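Local coordinates for protein sulfhydryl oxidase 1 (Homo sapiens, PDB 3LLK) that oxidises thiols to disulfides with FAD as cofactor, probably passing the electrons on to molecular oxygen, as the family of flavin-dependent sulfhydryl oxidases does, at residues K46-V51 and V124-L129; T130-R135 and F250-I255. All blocks are in the same frame, centred on the assembly; numbering follows the deposited sequence.

Contact 1 (K46-V51 and V124-L129). With FAD (flavin-adenine dinucleotide), chain D.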
ATOM      1  N   LYS A  46       7.696 -10.848  -7.450  1.00 26.32           N
ATOM      2  CA  LYS A  46       7.527 -12.086  -6.707  1.00 26.73           C
ATOM      3  C   LYS A  46       7.568 -11.862  -5.199  1.00 26.88           C
ATOM      4  O   LYS A  46       6.833 -12.507  -4.456  1.00 27.98           O
ATOM      5  CB  LYS A  46       8.602 -13.105  -7.108  1.00 29.83           C
ATOM      6  CG  LYS A  46       8.505 -13.570  -8.555  1.00 31.34           C
ATOM      7  CD  LYS A  46       9.560 -14.629  -8.870  1.00 35.85           C
ATOM      8  CE  LYS A  46       9.429 -15.136 -10.302  1.00 36.75           C
ATOM      9  NZ  LYS A  46      10.417 -16.212 -10.601  1.00 38.87           N
ATOM     10  N   LYS A  47       8.420 -10.949  -4.748  1.00 27.10           N
ATOM     11  CA  LYS A  47       8.519 -10.678  -3.319  1.00 27.43           C
ATOM     12  C   LYS A  47       7.268  -9.956  -2.834  1.00 25.51           C
ATOM     13  O   LYS A  47       6.788 -10.219  -1.733  1.00 24.48           O
ATOM     14  CB  LYS A  47       9.763  -9.839  -3.008  1.00 29.38           C
ATOM     15  CG  LYS A  47      11.064 -10.630  -3.061  1.00 36.68           C
ATOM     16  CD  LYS A  47      12.274  -9.773  -2.739  1.00 39.04           C
ATOM     17  CE  LYS A  47      13.558 -10.599  -2.797  1.00 43.93           C
ATOM     18  NZ  LYS A  47      14.794  -9.761  -2.693  1.00 43.82           N
ATOM     19  N   PHE A  48       6.742  -9.047  -3.655  1.00 23.26           N
ATOM     20  CA  PHE A  48       5.542  -8.303  -3.276  1.00 23.55           C
ATOM     21  C   PHE A  48       4.308  -9.210  -3.283  1.00 23.19           C
ATOM     22  O   PHE A  48       3.467  -9.114  -2.397  1.00 21.05           O
ATOM     23  CB  PHE A  48       5.320  -7.110  -4.221  1.00 23.20           C
ATOM     24  CG  PHE A  48       4.234  -6.175  -3.768  1.00 24.01           C
ATOM     25  CD1 PHE A  48       4.423  -5.349  -2.662  1.00 22.89           C
ATOM     26  CD2 PHE A  48       3.015  -6.126  -4.443  1.00 21.95           C
ATOM     27  CE1 PHE A  48       3.411  -4.485  -2.233  1.00 23.86           C
ATOM     28  CE2 PHE A  48       2.003  -5.266  -4.021  1.00 21.15           C
ATOM     29  CZ  PHE A  48       2.200  -4.445  -2.914  1.00 20.79           C
ATOM     30  N   VAL A  49       4.198 -10.082  -4.286  1.00 22.43           N
ATOM     31  CA  VAL A  49       3.062 -10.997  -4.362  1.00 22.91           C
ATOM     32  C   VAL A  49       3.128 -11.972  -3.186  1.00 23.19           C
ATOM     33  O   VAL A  49       2.096 -12.338  -2.634  1.00 21.69           O
ATOM     34  CB  VAL A  49       3.036 -11.781  -5.708  1.00 22.41           C
ATOM     35  CG1 VAL A  49       1.998 -12.876  -5.666  1.00 23.28           C
ATOM     36  CG2 VAL A  49       2.709 -10.829  -6.845  1.00 23.18           C
ATOM     37  N   ALA A  50       4.343 -12.380  -2.807  1.00 23.14           N
ATOM     38  CA  ALA A  50       4.519 -13.279  -1.670  1.00 24.12           C
ATOM     39  C   ALA A  50       3.987 -12.560  -0.434  1.00 24.37           C
ATOM     40  O   ALA A  50       3.309 -13.160   0.402  1.00 27.17           O
ATOM     41  CB  ALA A  50       5.999 -13.630  -1.476  1.00 23.66           C
ATOM     42  N   VAL A  51       4.297 -11.271  -0.323  1.00 24.48           N
ATOM     43  CA  VAL A  51       3.831 -10.465   0.807  1.00 24.51           C
ATOM     44  C   VAL A  51       2.301 -10.356   0.799  1.00 24.77           C
ATOM     45  O   VAL A  51       1.656 -10.491   1.843  1.00 21.49           O
ATOM     46  CB  VAL A  51       4.470  -9.052   0.786  1.00 25.77           C
ATOM     47  CG1 VAL A  51       3.762  -8.129   1.760  1.00 24.43           C
ATOM     48  CG2 VAL A  51       5.945  -9.150   1.165  1.00 26.70           C
ATOM     49  N   VAL A 124      -2.750   3.123   1.441  1.00 20.25           N
ATOM     50  CA  VAL A 124      -3.565   2.353   2.373  1.00 19.48           C
ATOM     51  C   VAL A 124      -3.113   0.908   2.390  1.00 17.85           C
ATOM     52  O   VAL A 124      -2.882   0.354   3.464  1.00 18.00           O
ATOM     53  CB  VAL A 124      -5.075   2.428   2.030  1.00 20.98           C
ATOM     54  CG1 VAL A 124      -5.894   1.624   3.061  1.00 20.04           C
ATOM     55  CG2 VAL A 124      -5.531   3.875   2.051  1.00 21.28           C
ATOM     56  N   LEU A 125      -2.953   0.318   1.206  1.00 16.98           N
ATOM     57  CA  LEU A 125      -2.502  -1.068   1.084  1.00 18.40           C
ATOM     58  C   LEU A 125      -1.156  -1.262   1.780  1.00 18.68           C
ATOM     59  O   LEU A 125      -0.994  -2.191   2.574  1.00 18.03           O
ATOM     60  CB  LEU A 125      -2.387  -1.467  -0.398  1.00 16.41           C
ATOM     61  CG  LEU A 125      -1.721  -2.806  -0.772  1.00 20.70           C
ATOM     62  CD1 LEU A 125      -2.421  -3.957  -0.055  1.00 20.98           C
ATOM     63  CD2 LEU A 125      -1.781  -3.022  -2.294  1.00 19.04           C
ATOM     64  N   PHE A 126      -0.195  -0.379   1.491  1.00 19.60           N
ATOM     65  CA  PHE A 126       1.139  -0.466   2.094  1.00 20.88           C
ATOM     66  C   PHE A 126       1.094  -0.430   3.631  1.00 20.57           C
ATOM     67  O   PHE A 126       1.697  -1.275   4.296  1.00 20.64           O
ATOM     68  CB  PHE A 126       2.055   0.676   1.596  1.00 20.10           C
ATOM     69  CG  PHE A 126       2.542   0.520   0.166  1.00 18.80           C
ATOM     70  CD1 PHE A 126       2.394  -0.680  -0.529  1.00 17.56           C
ATOM     71  CD2 PHE A 126       3.154   1.593  -0.479  1.00 20.64           C
ATOM     72  CE1 PHE A 126       2.848  -0.806  -1.856  1.00 17.40           C
ATOM     73  CE2 PHE A 126       3.612   1.478  -1.800  1.00 20.87           C
ATOM     74  CZ  PHE A 126       3.456   0.278  -2.486  1.00 18.38           C
ATOM     75  N   HIS A 127       0.409   0.566   4.189  1.00 21.70           N
ATOM     76  CA  HIS A 127       0.298   0.687   5.642  1.00 21.00           C
ATOM     77  C   HIS A 127      -0.323  -0.580   6.224  1.00 19.56           C
ATOM     78  O   HIS A 127       0.129  -1.107   7.243  1.00 21.44           O
ATOM     79  CB  HIS A 127      -0.570   1.891   6.028  1.00 19.10           C
ATOM     80  CG  HIS A 127       0.085   3.214   5.789  1.00 23.30           C
ATOM     81  ND1 HIS A 127       1.217   3.613   6.463  1.00 23.87           N
ATOM     82  CD2 HIS A 127      -0.211   4.216   4.926  1.00 21.70           C
ATOM     83  CE1 HIS A 127       1.593   4.800   6.025  1.00 21.79           C
ATOM     84  NE2 HIS A 127       0.742   5.189   5.094  1.00 21.90           N
ATOM     85  N   PHE A 128      -1.350  -1.080   5.559  1.00 18.63           N
ATOM     86  CA  PHE A 128      -2.025  -2.262   6.050  1.00 20.22           C
ATOM     87  C   PHE A 128      -1.079  -3.447   6.090  1.00 20.62           C
ATOM     88  O   PHE A 128      -1.072  -4.199   7.069  1.00 20.40           O
ATOM     89  CB  PHE A 128      -3.257  -2.570   5.203  1.00 22.55           C
ATOM     90  CG  PHE A 128      -4.384  -3.173   5.988  1.00 24.09           C
ATOM     91  CD1 PHE A 128      -4.254  -4.433   6.557  1.00 26.48           C
ATOM     92  CD2 PHE A 128      -5.567  -2.464   6.185  1.00 26.76           C
ATOM     93  CE1 PHE A 128      -5.283  -4.987   7.319  1.00 26.68           C
ATOM     94  CE2 PHE A 128      -6.607  -3.005   6.942  1.00 28.83           C
ATOM     95  CZ  PHE A 128      -6.464  -4.271   7.512  1.00 28.38           C
ATOM     96  N   LEU A 129      -0.263  -3.602   5.046  1.00 17.09           N
ATOM     97  CA  LEU A 129       0.686  -4.702   4.997  1.00 20.52           C
ATOM     98  C   LEU A 129       1.677  -4.605   6.159  1.00 19.43           C
ATOM     99  O   LEU A 129       1.978  -5.616   6.781  1.00 20.86           O
ATOM    100  CB  LEU A 129       1.438  -4.725   3.653  1.00 17.27           C
ATOM    101  CG  LEU A 129       0.568  -5.057   2.428  1.00 19.77           C
ATOM    102  CD1 LEU A 129       1.379  -4.924   1.150  1.00 20.26           C
ATOM    103  CD2 LEU A 129       0.018  -6.475   2.566  1.00 17.09           C
TER
HETATM  104  PA  FAD D 550      -3.027   9.826   0.542  1.00 31.41           P
HETATM  105  O1A FAD D 550      -3.044   8.994  -0.693  1.00 29.19           O
HETATM  106  O2A FAD D 550      -1.836  10.599   0.985  1.00 31.66           O
HETATM  107  O5B FAD D 550      -3.494   8.982   1.778  1.00 31.46           O
HETATM  108  C5B FAD D 550      -4.296   7.799   1.728  1.00 27.32           C
HETATM  109  C4B FAD D 550      -5.030   7.857   3.042  1.00 27.49           C
HETATM  110  O4B FAD D 550      -4.166   7.165   3.985  1.00 24.24           O
HETATM  111  C3B FAD D 550      -5.722   9.071   3.699  1.00 26.44           C
HETATM  112  O3B FAD D 550      -7.017   9.401   3.199  1.00 29.86           O
HETATM  113  C2B FAD D 550      -5.622   8.687   5.106  1.00 27.18           C
HETATM  114  O2B FAD D 550      -6.679   7.920   5.595  1.00 30.86           O
HETATM  115  C1B FAD D 550      -4.337   7.854   5.228  1.00 25.77           C
HETATM  116  N9A FAD D 550      -3.110   8.493   5.588  1.00 23.45           N
HETATM  117  C8A FAD D 550      -2.628   9.819   5.424  1.00 22.50           C
HETATM  118  N7A FAD D 550      -1.459  10.069   5.914  1.00 22.75           N
HETATM  119  C5A FAD D 550      -1.111   8.842   6.466  1.00 23.05           C
HETATM  120  C6A FAD D 550       0.039   8.477   7.192  1.00 23.17           C
HETATM  121  N6A FAD D 550       1.024   9.334   7.494  1.00 22.28           N
HETATM  122  N1A FAD D 550       0.168   7.190   7.677  1.00 25.55           N
HETATM  123  C2A FAD D 550      -0.807   6.248   7.550  1.00 26.47           C
HETATM  124  N3A FAD D 550      -1.958   6.604   6.831  1.00 24.86           N
HETATM  125  C4A FAD D 550      -2.052   7.931   6.305  1.00 23.28           C
HETATM  126  N1  FAD D 550       2.379  12.709  -5.314  1.00 70.69           N
HETATM  127  C2  FAD D 550       2.970  13.870  -5.765  1.00 71.00           C
HETATM  128  O2  FAD D 550       2.224  14.703  -6.304  1.00 71.23           O
HETATM  129  N3  FAD D 550       4.332  13.875  -5.487  1.00 70.53           N
HETATM  130  C4  FAD D 550       5.102  12.878  -4.840  1.00 70.71           C
HETATM  131  O4  FAD D 550       6.362  13.027  -4.707  1.00 70.86           O
HETATM  132  C4X FAD D 550       4.415  11.753  -4.430  1.00 70.51           C
HETATM  133  N5  FAD D 550       5.116  10.640  -3.862  1.00 69.87           N
HETATM  134  C5X FAD D 550       4.500   9.406  -3.523  1.00 70.31           C
HETATM  135  C6  FAD D 550       5.319   8.349  -3.081  1.00 70.47           C
HETATM  136  C7  FAD D 550       4.691   7.124  -2.721  1.00 70.48           C
HETATM  137  C7M FAD D 550       5.643   6.023  -2.253  1.00 71.00           C
HETATM  138  C8  FAD D 550       3.275   6.962  -2.798  1.00 69.25           C
HETATM  139  C8M FAD D 550       2.423   5.764  -2.430  1.00 68.96           C
HETATM  140  C9  FAD D 550       2.502   8.020  -3.274  1.00 69.41           C
HETATM  141  C9A FAD D 550       3.035   9.264  -3.704  1.00 69.59           C
HETATM  142  N10 FAD D 550       2.420  10.517  -4.217  1.00 68.94           N
HETATM  143  C10 FAD D 550       3.008  11.668  -4.672  1.00 69.87           C
HETATM  144  C1' FAD D 550       0.995  10.575  -4.126  1.00 66.52           C
HETATM  145  C2' FAD D 550       0.378  11.135  -2.881  1.00 64.01           C
HETATM  146  O2' FAD D 550       1.131  10.729  -1.711  1.00 60.22           O
HETATM  147  C3' FAD D 550      -1.064  10.833  -2.608  1.00 62.75           C
HETATM  148  O3' FAD D 550      -1.279   9.427  -2.630  1.00 59.98           O
HETATM  149  C4' FAD D 550      -2.155  11.544  -3.392  1.00 61.99           C
HETATM  150  O4' FAD D 550      -1.826  12.954  -3.574  1.00 63.31           O
HETATM  151  C5' FAD D 550      -3.544  11.384  -2.949  1.00 58.69           C
HETATM  152  O5' FAD D 550      -3.643  12.005  -1.665  1.00 53.40           O
HETATM  153  P   FAD D 550      -4.799  11.782  -0.653  1.00 51.79           P
HETATM  154  O1P FAD D 550      -5.008  13.118  -0.094  1.00 54.35           O
HETATM  155  O2P FAD D 550      -5.999  11.154  -1.266  1.00 51.54           O
HETATM  156  O3P FAD D 550      -4.294  10.794   0.514  1.00 41.96           O

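Contact 2 (T130-R135 and F250-I255). With FAD (flavin-adenine dinucleotide), chain D.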
ATOM      1  N   THR A 130       2.174  -3.406   6.461  1.00 20.79           N
ATOM      2  CA  THR A 130       3.126  -3.271   7.570  1.00 20.62           C
ATOM      3  C   THR A 130       2.489  -3.625   8.907  1.00 22.70           C
ATOM      4  O   THR A 130       3.118  -4.278   9.755  1.00 21.53           O
ATOM      5  CB  THR A 130       3.736  -1.843   7.675  1.00 20.03           C
ATOM      6  OG1 THR A 130       2.703  -0.870   7.877  1.00 21.12           O
ATOM      7  CG2 THR A 130       4.516  -1.513   6.424  1.00 19.35           C
ATOM      8  N   VAL A 131       1.240  -3.207   9.097  1.00 20.77           N
ATOM      9  CA  VAL A 131       0.557  -3.496  10.339  1.00 22.19           C
ATOM     10  C   VAL A 131       0.250  -4.978  10.482  1.00 22.88           C
ATOM     11  O   VAL A 131       0.431  -5.543  11.556  1.00 24.70           O
ATOM     12  CB  VAL A 131      -0.736  -2.669  10.487  1.00 21.56           C
ATOM     13  CG1 VAL A 131      -1.515  -3.138  11.721  1.00 22.19           C
ATOM     14  CG2 VAL A 131      -0.371  -1.185  10.638  1.00 22.73           C
ATOM     15  N   GLN A 132      -0.210  -5.612   9.411  1.00 22.42           N
ATOM     16  CA  GLN A 132      -0.495  -7.038   9.459  1.00 24.52           C
ATOM     17  C   GLN A 132       0.768  -7.787   9.895  1.00 27.42           C
ATOM     18  O   GLN A 132       0.704  -8.722  10.690  1.00 26.54           O
ATOM     19  CB  GLN A 132      -0.918  -7.548   8.085  1.00 24.71           C
ATOM     20  CG  GLN A 132      -2.299  -7.117   7.634  1.00 22.22           C
ATOM     21  CD  GLN A 132      -3.397  -8.002   8.196  1.00 25.69           C
ATOM     22  OE1 GLN A 132      -3.810  -7.846   9.340  1.00 22.49           O
ATOM     23  NE2 GLN A 132      -3.866  -8.943   7.390  1.00 23.74           N
ATOM     24  N   ALA A 133       1.915  -7.361   9.369  1.00 27.72           N
ATOM     25  CA  ALA A 133       3.195  -7.997   9.687  1.00 31.03           C
ATOM     26  C   ALA A 133       3.635  -7.757  11.124  1.00 32.76           C
ATOM     27  O   ALA A 133       4.445  -8.517  11.661  1.00 31.86           O
ATOM     28  CB  ALA A 133       4.286  -7.488   8.735  1.00 29.76           C
ATOM     29  N   ALA A 134       3.112  -6.696  11.733  1.00 33.24           N
ATOM     30  CA  ALA A 134       3.469  -6.346  13.098  1.00 38.44           C
ATOM     31  C   ALA A 134       2.542  -6.995  14.118  1.00 42.27           C
ATOM     32  O   ALA A 134       2.847  -7.027  15.308  1.00 41.81           O
ATOM     33  CB  ALA A 134       3.465  -4.831  13.272  1.00 36.35           C
ATOM     34  N   ARG A 135       1.400  -7.487  13.658  1.00 47.02           N
ATOM     35  CA  ARG A 135       0.463  -8.158  14.547  1.00 54.41           C
ATOM     36  C   ARG A 135       0.843  -9.618  14.458  1.00 57.61           C
ATOM     37  O   ARG A 135      -0.003 -10.488  14.259  1.00 59.10           O
ATOM     38  CB  ARG A 135      -0.980  -7.956  14.081  1.00 56.82           C
ATOM     39  CG  ARG A 135      -1.699  -6.815  14.796  1.00 62.15           C
ATOM     40  CD  ARG A 135      -3.013  -6.470  14.114  1.00 65.01           C
ATOM     41  NE  ARG A 135      -2.794  -6.032  12.740  1.00 68.14           N
ATOM     42  CZ  ARG A 135      -3.768  -5.721  11.893  1.00 68.32           C
ATOM     43  NH1 ARG A 135      -5.029  -5.803  12.285  1.00 69.80           N
ATOM     44  NH2 ARG A 135      -3.479  -5.333  10.657  1.00 66.73           N
ATOM     45  N   PHE A 250      -5.503   0.181  10.880  1.00 23.55           N
ATOM     46  CA  PHE A 250      -5.240  -0.744   9.782  1.00 25.03           C
ATOM     47  C   PHE A 250      -5.396  -2.197  10.228  1.00 26.33           C
ATOM     48  O   PHE A 250      -4.442  -2.974  10.188  1.00 26.55           O
ATOM     49  CB  PHE A 250      -3.827  -0.508   9.237  1.00 25.28           C
ATOM     50  CG  PHE A 250      -3.635   0.856   8.637  1.00 23.30           C
ATOM     51  CD1 PHE A 250      -4.224   1.184   7.419  1.00 23.87           C
ATOM     52  CD2 PHE A 250      -2.860   1.810   9.282  1.00 23.42           C
ATOM     53  CE1 PHE A 250      -4.038   2.447   6.846  1.00 21.91           C
ATOM     54  CE2 PHE A 250      -2.665   3.079   8.719  1.00 25.34           C
ATOM     55  CZ  PHE A 250      -3.261   3.393   7.494  1.00 23.02           C
ATOM     56  N   SER A 251      -6.605  -2.553  10.655  1.00 26.86           N
ATOM     57  CA  SER A 251      -6.896  -3.911  11.117  1.00 28.08           C
ATOM     58  C   SER A 251      -8.134  -4.457  10.408  1.00 27.50           C
ATOM     59  O   SER A 251      -9.018  -3.700  10.002  1.00 26.70           O
ATOM     60  CB  SER A 251      -7.133  -3.923  12.633  1.00 29.78           C
ATOM     61  OG  SER A 251      -8.355  -3.281  12.952  1.00 33.28           O
ATOM     62  N   PRO A 252      -8.215  -5.788  10.262  1.00 28.27           N
ATOM     63  CA  PRO A 252      -9.353  -6.423   9.597  1.00 29.55           C
ATOM     64  C   PRO A 252     -10.714  -6.000  10.144  1.00 29.75           C
ATOM     65  O   PRO A 252     -11.675  -5.875   9.388  1.00 29.58           O
ATOM     66  CB  PRO A 252      -9.078  -7.913   9.790  1.00 28.81           C
ATOM     67  CG  PRO A 252      -7.574  -7.972   9.791  1.00 29.30           C
ATOM     68  CD  PRO A 252      -7.204  -6.790  10.655  1.00 28.68           C
ATOM     69  N   SER A 253     -10.794  -5.765  11.450  1.00 30.66           N
ATOM     70  CA  SER A 253     -12.063  -5.369  12.061  1.00 32.95           C
ATOM     71  C   SER A 253     -12.494  -3.966  11.658  1.00 33.75           C
ATOM     72  O   SER A 253     -13.680  -3.636  11.721  1.00 35.74           O
ATOM     73  CB  SER A 253     -11.990  -5.463  13.592  1.00 33.49           C
ATOM     74  OG  SER A 253     -11.041  -4.558  14.134  1.00 37.10           O
ATOM     75  N   ASN A 254     -11.541  -3.146  11.234  1.00 31.18           N
ATOM     76  CA  ASN A 254     -11.842  -1.781  10.823  1.00 29.92           C
ATOM     77  C   ASN A 254     -12.142  -1.670   9.326  1.00 28.42           C
ATOM     78  O   ASN A 254     -12.231  -0.566   8.780  1.00 26.89           O
ATOM     79  CB  ASN A 254     -10.674  -0.856  11.189  1.00 29.24           C
ATOM     80  CG  ASN A 254     -11.081   0.598  11.222  1.00 32.78           C
ATOM     81  OD1 ASN A 254     -12.151   0.929  11.732  1.00 34.11           O
ATOM     82  ND2 ASN A 254     -10.230   1.478  10.696  1.00 28.04           N
ATOM     83  N   ILE A 255     -12.294  -2.810   8.658  1.00 28.63           N
ATOM     84  CA  ILE A 255     -12.595  -2.794   7.230  1.00 27.91           C
ATOM     85  C   ILE A 255     -14.090  -2.922   6.996  1.00 30.40           C
ATOM     86  O   ILE A 255     -14.751  -3.777   7.591  1.00 31.73           O
ATOM     87  CB  ILE A 255     -11.924  -3.961   6.466  1.00 28.52           C
ATOM     88  CG1 ILE A 255     -10.404  -3.891   6.592  1.00 25.86           C
ATOM     89  CG2 ILE A 255     -12.289  -3.887   4.988  1.00 28.24           C
ATOM     90  CD1 ILE A 255      -9.713  -5.043   5.889  1.00 26.40           C
TER
HETATM   91  PA  FAD D 550      -3.027   9.826   0.542  1.00 31.41           P
HETATM   92  O1A FAD D 550      -3.044   8.994  -0.693  1.00 29.19           O
HETATM   93  O2A FAD D 550      -1.836  10.599   0.985  1.00 31.66           O
HETATM   94  O5B FAD D 550      -3.494   8.982   1.778  1.00 31.46           O
HETATM   95  C5B FAD D 550      -4.296   7.799   1.728  1.00 27.32           C
HETATM   96  C4B FAD D 550      -5.030   7.857   3.042  1.00 27.49           C
HETATM   97  O4B FAD D 550      -4.166   7.165   3.985  1.00 24.24           O
HETATM   98  C3B FAD D 550      -5.722   9.071   3.699  1.00 26.44           C
HETATM   99  O3B FAD D 550      -7.017   9.401   3.199  1.00 29.86           O
HETATM  100  C2B FAD D 550      -5.622   8.687   5.106  1.00 27.18           C
HETATM  101  O2B FAD D 550      -6.679   7.920   5.595  1.00 30.86           O
HETATM  102  C1B FAD D 550      -4.337   7.854   5.228  1.00 25.77           C
HETATM  103  N9A FAD D 550      -3.110   8.493   5.588  1.00 23.45           N
HETATM  104  C8A FAD D 550      -2.628   9.819   5.424  1.00 22.50           C
HETATM  105  N7A FAD D 550      -1.459  10.069   5.914  1.00 22.75           N
HETATM  106  C5A FAD D 550      -1.111   8.842   6.466  1.00 23.05           C
HETATM  107  C6A FAD D 550       0.039   8.477   7.192  1.00 23.17           C
HETATM  108  N6A FAD D 550       1.024   9.334   7.494  1.00 22.28           N
HETATM  109  N1A FAD D 550       0.168   7.190   7.677  1.00 25.55           N
HETATM  110  C2A FAD D 550      -0.807   6.248   7.550  1.00 26.47           C
HETATM  111  N3A FAD D 550      -1.958   6.604   6.831  1.00 24.86           N
HETATM  112  C4A FAD D 550      -2.052   7.931   6.305  1.00 23.28           C
HETATM  113  N1  FAD D 550       2.379  12.709  -5.314  1.00 70.69           N
HETATM  114  C2  FAD D 550       2.970  13.870  -5.765  1.00 71.00           C
HETATM  115  O2  FAD D 550       2.224  14.703  -6.304  1.00 71.23           O
HETATM  116  N3  FAD D 550       4.332  13.875  -5.487  1.00 70.53           N
HETATM  117  C4  FAD D 550       5.102  12.878  -4.840  1.00 70.71           C
HETATM  118  O4  FAD D 550       6.362  13.027  -4.707  1.00 70.86           O
HETATM  119  C4X FAD D 550       4.415  11.753  -4.430  1.00 70.51           C
HETATM  120  N5  FAD D 550       5.116  10.640  -3.862  1.00 69.87           N
HETATM  121  C5X FAD D 550       4.500   9.406  -3.523  1.00 70.31           C
HETATM  122  C6  FAD D 550       5.319   8.349  -3.081  1.00 70.47           C
HETATM  123  C7  FAD D 550       4.691   7.124  -2.721  1.00 70.48           C
HETATM  124  C7M FAD D 550       5.643   6.023  -2.253  1.00 71.00           C
HETATM  125  C8  FAD D 550       3.275   6.962  -2.798  1.00 69.25           C
HETATM  126  C8M FAD D 550       2.423   5.764  -2.430  1.00 68.96           C
HETATM  127  C9  FAD D 550       2.502   8.020  -3.274  1.00 69.41           C
HETATM  128  C9A FAD D 550       3.035   9.264  -3.704  1.00 69.59           C
HETATM  129  N10 FAD D 550       2.420  10.517  -4.217  1.00 68.94           N
HETATM  130  C10 FAD D 550       3.008  11.668  -4.672  1.00 69.87           C
HETATM  131  C1' FAD D 550       0.995  10.575  -4.126  1.00 66.52           C
HETATM  132  C2' FAD D 550       0.378  11.135  -2.881  1.00 64.01           C
HETATM  133  O2' FAD D 550       1.131  10.729  -1.711  1.00 60.22           O
HETATM  134  C3' FAD D 550      -1.064  10.833  -2.608  1.00 62.75           C
HETATM  135  O3' FAD D 550      -1.279   9.427  -2.630  1.00 59.98           O
HETATM  136  C4' FAD D 550      -2.155  11.544  -3.392  1.00 61.99           C
HETATM  137  O4' FAD D 550      -1.826  12.954  -3.574  1.00 63.31           O
HETATM  138  C5' FAD D 550      -3.544  11.384  -2.949  1.00 58.69           C
HETATM  139  O5' FAD D 550      -3.643  12.005  -1.665  1.00 53.40           O
HETATM  140  P   FAD D 550      -4.799  11.782  -0.653  1.00 51.79           P
HETATM  141  O1P FAD D 550      -5.008  13.118  -0.094  1.00 54.35           O
HETATM  142  O2P FAD D 550      -5.999  11.154  -1.266  1.00 51.54           O
HETATM  143  O3P FAD D 550      -4.294  10.794   0.514  1.00 41.96           O

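Contact 1 (K46-V51 and V124-L129)
The side chains of F48 and F126 cross at about a right angle: CE1 of F48 stands 3.7 Å from CE1 of F126, and CZ of F48 lies at the F126 edge, in that ring's plane. The F48 ring gets there because its CG is anti to the backbone N (chi1 -171°), which carries the ring off helix 39-55 toward helix 118-134. L129 comes across the same ring, its CD1 4.0 Å from F48 CE1, and that methyl also reaches CG1 of V51, likewise at 4.0 Å. At the F48 edge sits CD2 of L125, 4.3 Å from CZ. The segment axes are 12.6 Å apart at 67°, and the side chains span that distance within a pseudo-dimer of functional and degenerate oxidase domains; helix 39-55 probably belongs to the degenerate one and helix 118-134 to the Erv-like, FAD-binding one. Y157 of helix 150-161 packs on both phenylalanines. On another side of helix 118-134, H127 lays one face under the FAD adenine, C2A sitting 3.1 Å above the plane over the ring centre, while NE2 is hydrogen-bonded to H196 ND1. A leucine in place of H127 would probably lose the flat support for the adenine and leave H196 ND1 without its mate.

Contact 2 (T130-R135 and F250-I255)
V131 packs against the backbone and CB of F250, where the last turns of helix 118-134 of the Erv-like, FAD-binding helical domain meet the loop that follows helix 239-249. Its CG2 lies 3.8 Å from CB of F250, the two side chains crossing at about a right angle, and its CG1 comes within 3.3 Å of the F250 carbonyl O. From CB the F250 ring leads away from the helix (chi1 -63°, CG anti to the carbonyl carbon) and turns its edge to the cofactor. P252 takes a lighter touch from Q132, whose OE1 is 3.8 Å from CD; the bend at chi2 (-83°) folds the amide back, and NE2 is hydrogen-bonded to Y55 O. R135 also reaches over this loop, but its side chain is poorly ordered and the placing of its guanidinium is doubtful. Further out, S251 OG bonds to A248 O at the end of helix 239-249, while N254 ND2, in the 3-10 segment 252-254, bonds to H249 O and S12 O, tying that turn to the helix end and to the N-terminal part of the chain. The F250 ring also meets H127, their planes about 20° apart, and touches W218. At the far end of that ring, CZ stands 3.5 Å from N3A of the FAD adenine, in the ring plane.

Both contacts draw on helix 118-134, at successive stretches, and both reach FAD. Contact 1 is core: all its touching residues are buried, and its meeting of two helices is purely apolar. Contact 2 lies farther from the middle of the chain and is only partly buried; there a helix end meets a loop, V131 packs on a backbone carbonyl and the Q132 amide touches a proline ring, while the polar bonds of glutamine, serine and asparagine go to neighbours outside the pair. Their centres are about 12 Å apart, yet they touch: F128 CZ lies 3.3 Å from S251 C, and H127 CB 3.4 Å from F250 CZ. H127 meets the FAD adenine by its face, F250 by its edge.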